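Local coordinates for Lactamase_B domain-containing protein (Bacillus lehensis G1, PDB 7EV5), which is a two-zinc, probable hydrolase of the metallo-beta-lactamase fold with dual activity, resembling both B3 metallo-beta-lactamases and glyoxalase II, at residues H54-H59 with R81-D86; P87-S92 with D161-D166. All blocks are in the same frame, centred on the assembly; numbering follows the deposited sequence. Where two conformers were deposited one is given.

Contact 1 (H54-H59 with R81-D86). With ZN (zinc ion), chain B; ZN (zinc ion), chain C.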
loop_
_atom_site.group_PDB
_atom_site.type_symbol
_atom_site.label_atom_id
_atom_site.label_comp_id
_atom_site.label_asym_id
_atom_site.label_seq_id
_atom_site.Cartn_x
_atom_site.Cartn_y
_atom_site.Cartn_z
ATOM N N HIS A 54 1.279 4.386 0.793
ATOM C CA HIS A 54 1.980 5.639 0.550
ATOM C C HIS A 54 1.368 6.282 -0.686
ATOM O O HIS A 54 0.516 5.686 -1.358
ATOM C CB HIS A 54 3.514 5.480 0.470
ATOM C CG HIS A 54 4.037 4.692 -0.707
ATOM N ND1 HIS A 54 3.658 3.397 -0.989
ATOM C CD2 HIS A 54 4.989 5.008 -1.618
ATOM C CE1 HIS A 54 4.341 2.957 -2.034
ATOM N NE2 HIS A 54 5.143 3.922 -2.446
ATOM N N ALA A 55 1.817 7.501 -0.989
ATOM C CA ALA A 55 1.152 8.328 -1.986
ATOM C C ALA A 55 1.988 8.559 -3.234
ATOM O O ALA A 55 1.741 9.522 -3.969
ATOM C CB ALA A 55 0.674 9.651 -1.389
ATOM N N HIS A 56 2.952 7.689 -3.511
ATOM C CA HIS A 56 3.586 7.744 -4.823
ATOM C C HIS A 56 2.536 7.557 -5.911
ATOM O O HIS A 56 1.546 6.836 -5.739
ATOM C CB HIS A 56 4.656 6.660 -4.958
ATOM C CG HIS A 56 5.965 7.034 -4.349
ATOM N ND1 HIS A 56 6.854 6.096 -3.877
ATOM C CD2 HIS A 56 6.542 8.240 -4.140
ATOM C CE1 HIS A 56 7.928 6.702 -3.410
ATOM N NE2 HIS A 56 7.762 8.004 -3.550
ATOM N N PHE A 57 2.780 8.211 -7.051
ATOM C CA PHE A 57 1.792 8.257 -8.133
ATOM C C PHE A 57 1.316 6.865 -8.552
ATOM O O PHE A 57 0.151 6.691 -8.935
ATOM C CB PHE A 57 2.373 9.008 -9.340
ATOM C CG PHE A 57 3.421 8.221 -10.093
ATOM C CD1 PHE A 57 3.086 7.471 -11.222
ATOM C CD2 PHE A 57 4.739 8.216 -9.658
ATOM C CE1 PHE A 57 4.052 6.744 -11.899
ATOM C CE2 PHE A 57 5.712 7.487 -10.331
ATOM C CZ PHE A 57 5.368 6.746 -11.453
ATOM N N ASP A 58 2.205 5.870 -8.535
ATOM C CA ASP A 58 1.857 4.545 -9.027
ATOM C C ASP A 58 0.944 3.790 -8.077
ATOM O O ASP A 58 0.470 2.704 -8.423
ATOM C CB ASP A 58 3.127 3.738 -9.357
ATOM C CG ASP A 58 4.047 3.558 -8.156
ATOM O OD1 ASP A 58 4.471 4.586 -7.576
ATOM O OD2 ASP A 58 4.355 2.383 -7.835
ATOM N N HIS A 59 0.674 4.348 -6.900
ATOM C CA HIS A 59 -0.242 3.753 -5.939
ATOM C C HIS A 59 -1.565 4.492 -5.824
ATOM O O HIS A 59 -2.442 4.031 -5.081
ATOM C CB HIS A 59 0.436 3.647 -4.559
ATOM C CG HIS A 59 1.654 2.779 -4.582
ATOM N ND1 HIS A 59 1.717 1.542 -3.974
ATOM C CD2 HIS A 59 2.839 2.951 -5.208
ATOM C CE1 HIS A 59 2.899 0.996 -4.218
ATOM N NE2 HIS A 59 3.594 1.826 -4.977
ATOM N N ARG A 81 0.357 13.915 3.211
ATOM C CA ARG A 81 -0.972 14.451 2.923
ATOM C C ARG A 81 -0.985 15.394 1.726
ATOM O O ARG A 81 -1.989 15.458 1.007
ATOM C CB ARG A 81 -1.546 15.139 4.168
ATOM C CG ARG A 81 -0.838 16.426 4.608
ATOM C CD ARG A 81 -1.568 17.054 5.820
ATOM N NE ARG A 81 -0.825 18.154 6.432
ATOM C CZ ARG A 81 -1.008 19.440 6.155
ATOM N NH1 ARG A 81 -1.906 19.815 5.249
ATOM N NH2 ARG A 81 -0.272 20.350 6.782
ATOM N N HIS A 82 0.108 16.126 1.488
ATOM C CA HIS A 82 0.179 17.015 0.337
ATOM C C HIS A 82 0.494 16.287 -0.960
ATOM O O HIS A 82 0.386 16.894 -2.031
ATOM C CB HIS A 82 1.273 18.069 0.541
ATOM C CG HIS A 82 1.042 18.969 1.714
ATOM N ND1 HIS A 82 -0.078 19.764 1.833
ATOM C CD2 HIS A 82 1.787 19.198 2.820
ATOM C CE1 HIS A 82 -0.011 20.444 2.963
ATOM N NE2 HIS A 82 1.111 20.121 3.579
ATOM N N TRP A 83 0.889 15.016 -0.896
ATOM C CA TRP A 83 1.383 14.343 -2.091
ATOM C C TRP A 83 0.274 13.953 -3.057
ATOM O O TRP A 83 0.527 13.836 -4.260
ATOM C CB TRP A 83 2.146 13.078 -1.703
ATOM C CG TRP A 83 3.486 13.335 -1.093
ATOM C CD1 TRP A 83 3.897 14.458 -0.434
ATOM C CD2 TRP A 83 4.585 12.432 -1.076
ATOM N NE1 TRP A 83 5.198 14.309 -0.007
ATOM C CE2 TRP A 83 5.649 13.075 -0.401
ATOM C CE3 TRP A 83 4.779 11.150 -1.579
ATOM C CZ2 TRP A 83 6.894 12.460 -0.208
ATOM C CZ3 TRP A 83 6.017 10.543 -1.390
ATOM C CH2 TRP A 83 7.055 11.205 -0.707
ATOM N N LEU A 84 -0.948 13.725 -2.568
ATOM C CA LEU A 84 -2.012 13.246 -3.444
ATOM C C LEU A 84 -2.295 14.242 -4.560
ATOM O O LEU A 84 -2.504 13.855 -5.715
ATOM C CB LEU A 84 -3.286 13.012 -2.632
ATOM C CG LEU A 84 -3.247 11.834 -1.659
ATOM C CD1 LEU A 84 -4.585 11.773 -0.930
ATOM C CD2 LEU A 84 -2.936 10.507 -2.348
ATOM N N GLU A 85 -2.302 15.526 -4.230
ATOM C CA GLU A 85 -2.752 16.556 -5.149
ATOM C C GLU A 85 -1.612 17.317 -5.794
ATOM O O GLU A 85 -1.868 18.232 -6.582
ATOM C CB GLU A 85 -3.655 17.539 -4.400
ATOM C CG GLU A 85 -4.965 16.934 -3.939
ATOM C CD GLU A 85 -5.647 17.782 -2.897
ATOM O OE1 GLU A 85 -5.210 17.751 -1.734
ATOM O OE2 GLU A 85 -6.614 18.492 -3.248
ATOM N N ASP A 86 -0.368 16.982 -5.468
ATOM C CA ASP A 86 0.797 17.715 -5.962
ATOM C C ASP A 86 1.688 16.774 -6.762
ATOM O O ASP A 86 2.425 15.954 -6.178
ATOM C CB ASP A 86 1.556 18.347 -4.800
ATOM C CG ASP A 86 2.579 19.366 -5.250
ATOM O OD1 ASP A 86 3.024 19.280 -6.411
ATOM O OD2 ASP A 86 2.937 20.248 -4.434
HETATM ZN ZN ZN B . 6.628 3.991 -3.880
HETATM ZN ZN ZN C . 5.427 1.642 -5.887
HETATM O O HOH W 1 6.202 3.478 -5.698
#

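Contact 2 (P87-S92 with D161-D166)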
loop_
_atom_site.group_PDB
_atom_site.type_symbol
_atom_site.label_atom_id
_atom_site.label_comp_id
_atom_site.label_asym_id
_atom_site.label_seq_id
_atom_site.Cartn_x
_atom_site.Cartn_y
_atom_site.Cartn_z
ATOM N N PRO A 87 1.673 16.876 -8.097
ATOM C CA PRO A 87 2.475 15.964 -8.924
ATOM C C PRO A 87 3.963 16.214 -8.824
ATOM O O PRO A 87 4.742 15.348 -9.235
ATOM C CB PRO A 87 1.962 16.240 -10.341
ATOM C CG PRO A 87 1.578 17.698 -10.301
ATOM C CD PRO A 87 1.072 17.969 -8.890
ATOM N N ALA A 88 4.377 17.367 -8.301
ATOM C CA ALA A 88 5.789 17.624 -8.037
ATOM C C ALA A 88 6.295 16.896 -6.802
ATOM O O ALA A 88 7.513 16.787 -6.617
ATOM C CB ALA A 88 6.039 19.123 -7.875
ATOM N N LEU A 89 5.399 16.412 -5.946
ATOM C CA LEU A 89 5.798 15.711 -4.733
ATOM C C LEU A 89 5.644 14.203 -4.838
ATOM O O LEU A 89 6.408 13.465 -4.203
ATOM C CB LEU A 89 4.970 16.206 -3.539
ATOM C CG LEU A 89 5.071 17.697 -3.220
ATOM C CD1 LEU A 89 4.130 18.045 -2.092
ATOM C CD2 LEU A 89 6.498 18.059 -2.843
ATOM N N ASN A 90 4.678 13.720 -5.623
ATOM C CA ASN A 90 4.351 12.300 -5.607
ATOM C C ASN A 90 5.132 11.478 -6.620
ATOM O O ASN A 90 4.874 10.281 -6.743
ATOM C CB ASN A 90 2.834 12.055 -5.722
ATOM C CG ASN A 90 2.238 12.503 -7.060
ATOM O OD1 ASN A 90 2.892 12.449 -8.106
ATOM N ND2 ASN A 90 0.979 12.929 -7.022
ATOM N N GLY A 91 6.071 12.092 -7.342
ATOM C CA GLY A 91 6.903 11.391 -8.294
ATOM C C GLY A 91 6.416 11.394 -9.735
ATOM O O GLY A 91 7.194 11.039 -10.626
ATOM N N SER A 92 5.166 11.770 -10.012
ATOM C CA SER A 92 4.667 11.587 -11.373
ATOM C C SER A 92 5.418 12.481 -12.352
ATOM O O SER A 92 5.879 12.016 -13.398
ATOM C CB SER A 92 3.163 11.854 -11.480
ATOM O OG SER A 92 2.782 13.048 -10.820
ATOM N N ASP A 161 15.949 6.301 -3.274
ATOM C CA ASP A 161 16.466 7.438 -4.018
ATOM C C ASP A 161 15.400 8.473 -4.376
ATOM O O ASP A 161 15.703 9.423 -5.105
ATOM C CB ASP A 161 17.174 6.958 -5.290
ATOM C CG ASP A 161 16.276 6.107 -6.185
ATOM O OD1 ASP A 161 15.288 5.529 -5.690
ATOM O OD2 ASP A 161 16.567 6.011 -7.399
ATOM N N LEU A 162 14.166 8.319 -3.890
ATOM C CA LEU A 162 13.094 9.251 -4.213
ATOM C C LEU A 162 12.931 10.305 -3.106
ATOM O O LEU A 162 13.753 10.403 -2.189
ATOM C CB LEU A 162 11.813 8.487 -4.561
ATOM C CG LEU A 162 11.941 7.388 -5.617
ATOM C CD1 LEU A 162 10.599 6.687 -5.884
ATOM C CD2 LEU A 162 12.526 7.943 -6.908
ATOM N N ARG A 163 11.867 11.105 -3.191
ATOM C CA ARG A 163 11.665 12.198 -2.244
ATOM C C ARG A 163 11.592 11.674 -0.812
ATOM O O ARG A 163 10.741 10.844 -0.473
ATOM C CB ARG A 163 10.388 12.959 -2.604
ATOM C CG ARG A 163 10.029 14.074 -1.629
ATOM C CD ARG A 163 8.842 14.896 -2.139
ATOM N NE ARG A 163 9.093 15.426 -3.480
ATOM C CZ ARG A 163 9.723 16.570 -3.720
ATOM N NH1 ARG A 163 10.148 17.315 -2.706
ATOM N NH2 ARG A 163 9.924 16.974 -4.967
ATOM N N GLY A 164 12.488 12.172 0.038
ATOM C CA GLY A 164 12.505 11.712 1.413
ATOM C C GLY A 164 13.054 10.319 1.613
ATOM O O GLY A 164 12.971 9.791 2.725
ATOM N N GLY A 165 13.612 9.699 0.579
ATOM C CA GLY A 165 14.176 8.372 0.742
ATOM C C GLY A 165 15.372 8.364 1.674
ATOM O O GLY A 165 16.150 9.315 1.736
ATOM N N ASP A 166 15.503 7.272 2.425
ATOM C CA ASP A 166 16.574 7.146 3.414
ATOM C C ASP A 166 16.810 5.658 3.624
ATOM O O ASP A 166 16.011 4.994 4.294
ATOM C CB ASP A 166 16.166 7.825 4.714
ATOM C CG ASP A 166 17.247 7.750 5.786
ATOM O OD1 ASP A 166 18.193 6.949 5.643
ATOM O OD2 ASP A 166 17.134 8.502 6.767
#

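Contact 1 (H54-H59 with R81-D86)
Trp-83 lies alongside His-56, CZ3 of the indole 3.6 Å from CD2 of the imidazole. Residues 54-59 are the His-X-His-X-Asp-His signature of the metallo-beta-lactamase fold, placed after strand 46-51. The two aromatic side chains run in the same direction; their planes differ by 26°, but the offset leaves little of one ring over the other. Trp-83 sets CG beside its backbone N (chi1 -73°), and its benzo edge runs past the carbonyl carbon of Ala-55 to the His-56 ring.

At the root of the indole, Ala-55 packs its CB against Trp-83 CB at 3.7 Å and Leu-84 CD2 at 3.8 Å. The join is apolar, and all four residues that touch are buried; strand 74-77 closes it through Leu-76, which touches both Ala-55 and Leu-84.

His-56 therefore has two jobs. Its CD2 side lies against CZ3 of the tryptophan, while ND1 binds one zinc ion together with NE2 of His-54; His-131 and Asp-150 belong to the same site. The second zinc ion takes Asp-58 OD2 and His-59 NE2, with Asp-150 and His-191 completing the protein ligands. Within the loop, CE1 of His-54 sits over the centre of the His-59 ring, 3.2 Å above its plane, so the ligands of the two metals pack on one another. Outside the first shell, Asp-28 bonds ND1 of His-59 and Thr-12 bonds OD2 of Asp-58, which should fix how these groups are turned. A water bridges the metals, 1.9 Å from the zinc ion of chain B, and donates a hydrogen bond to Asp-58 OD1.

Contact 2 (P87-S92 with D161-D166)
Two surface loops of the metallo-beta-lactamase fold meet near the zinc site, one leading into helix 92-96 and the other into helix 167-178. Arg-163, at the second position of a type II beta turn from Leu-162 to Gly-165, reaches from its turn to residues 88-89. Its aliphatic part runs out with CG anti to N (chi1 176°), then bends at chi3 (-55°) and lays the guanidinium against Leu-89. CD2 of Leu-89 stands over the centre of one face of that group, 3.7 Å from CZ. The two side chains cross obliquely, and Arg-163 CD also passes 3.5 Å from Leu-89 O. Arg-163 NH2 approaches Ala-88 O to 2.9 Å.

Just after Leu-89 the chain makes an Asx turn: Asn-90 OD1 accepts from Ser-92 N at 3.0 Å and from Ser-92 OG at 2.8 Å, both in its carbonyl plane. Asn-90 ND2 donates to Trp-83 O and Ile-100 O. Arg-163 was modelled in two conformers and touches a crystal neighbour, so this pose is one of at least two. The guanidinium offers its flat face to a methyl, while a carbonyl oxygen lies near NH2, which would probably suit its positive charge; with two conformers the grip is probably loose.

In the fold
Contact 1 closes along the chain before contact 2 opens, and the two lie on the same side of the chain's centre, with their own centres 9 Å apart. Residues 81-86 and 87-92 belong to one continuous loop, from strand 74-77 to helix 92-96. Asn-90 joins the contacts: besides its tie to Trp-83, its carbonyl O lies 3.0 Å from Phe-57 N, a probable hydrogen bond. Contact 1 is buried, and its 54-59 segment carries zinc ligands, whereas contact 2 lies at the surface, with the side chain of Arg-163 about 10 Å from a zinc ion. Contact 2 thus joins the loop beside the zinc-binding segment to the loop before helix 167-178, near the metal site.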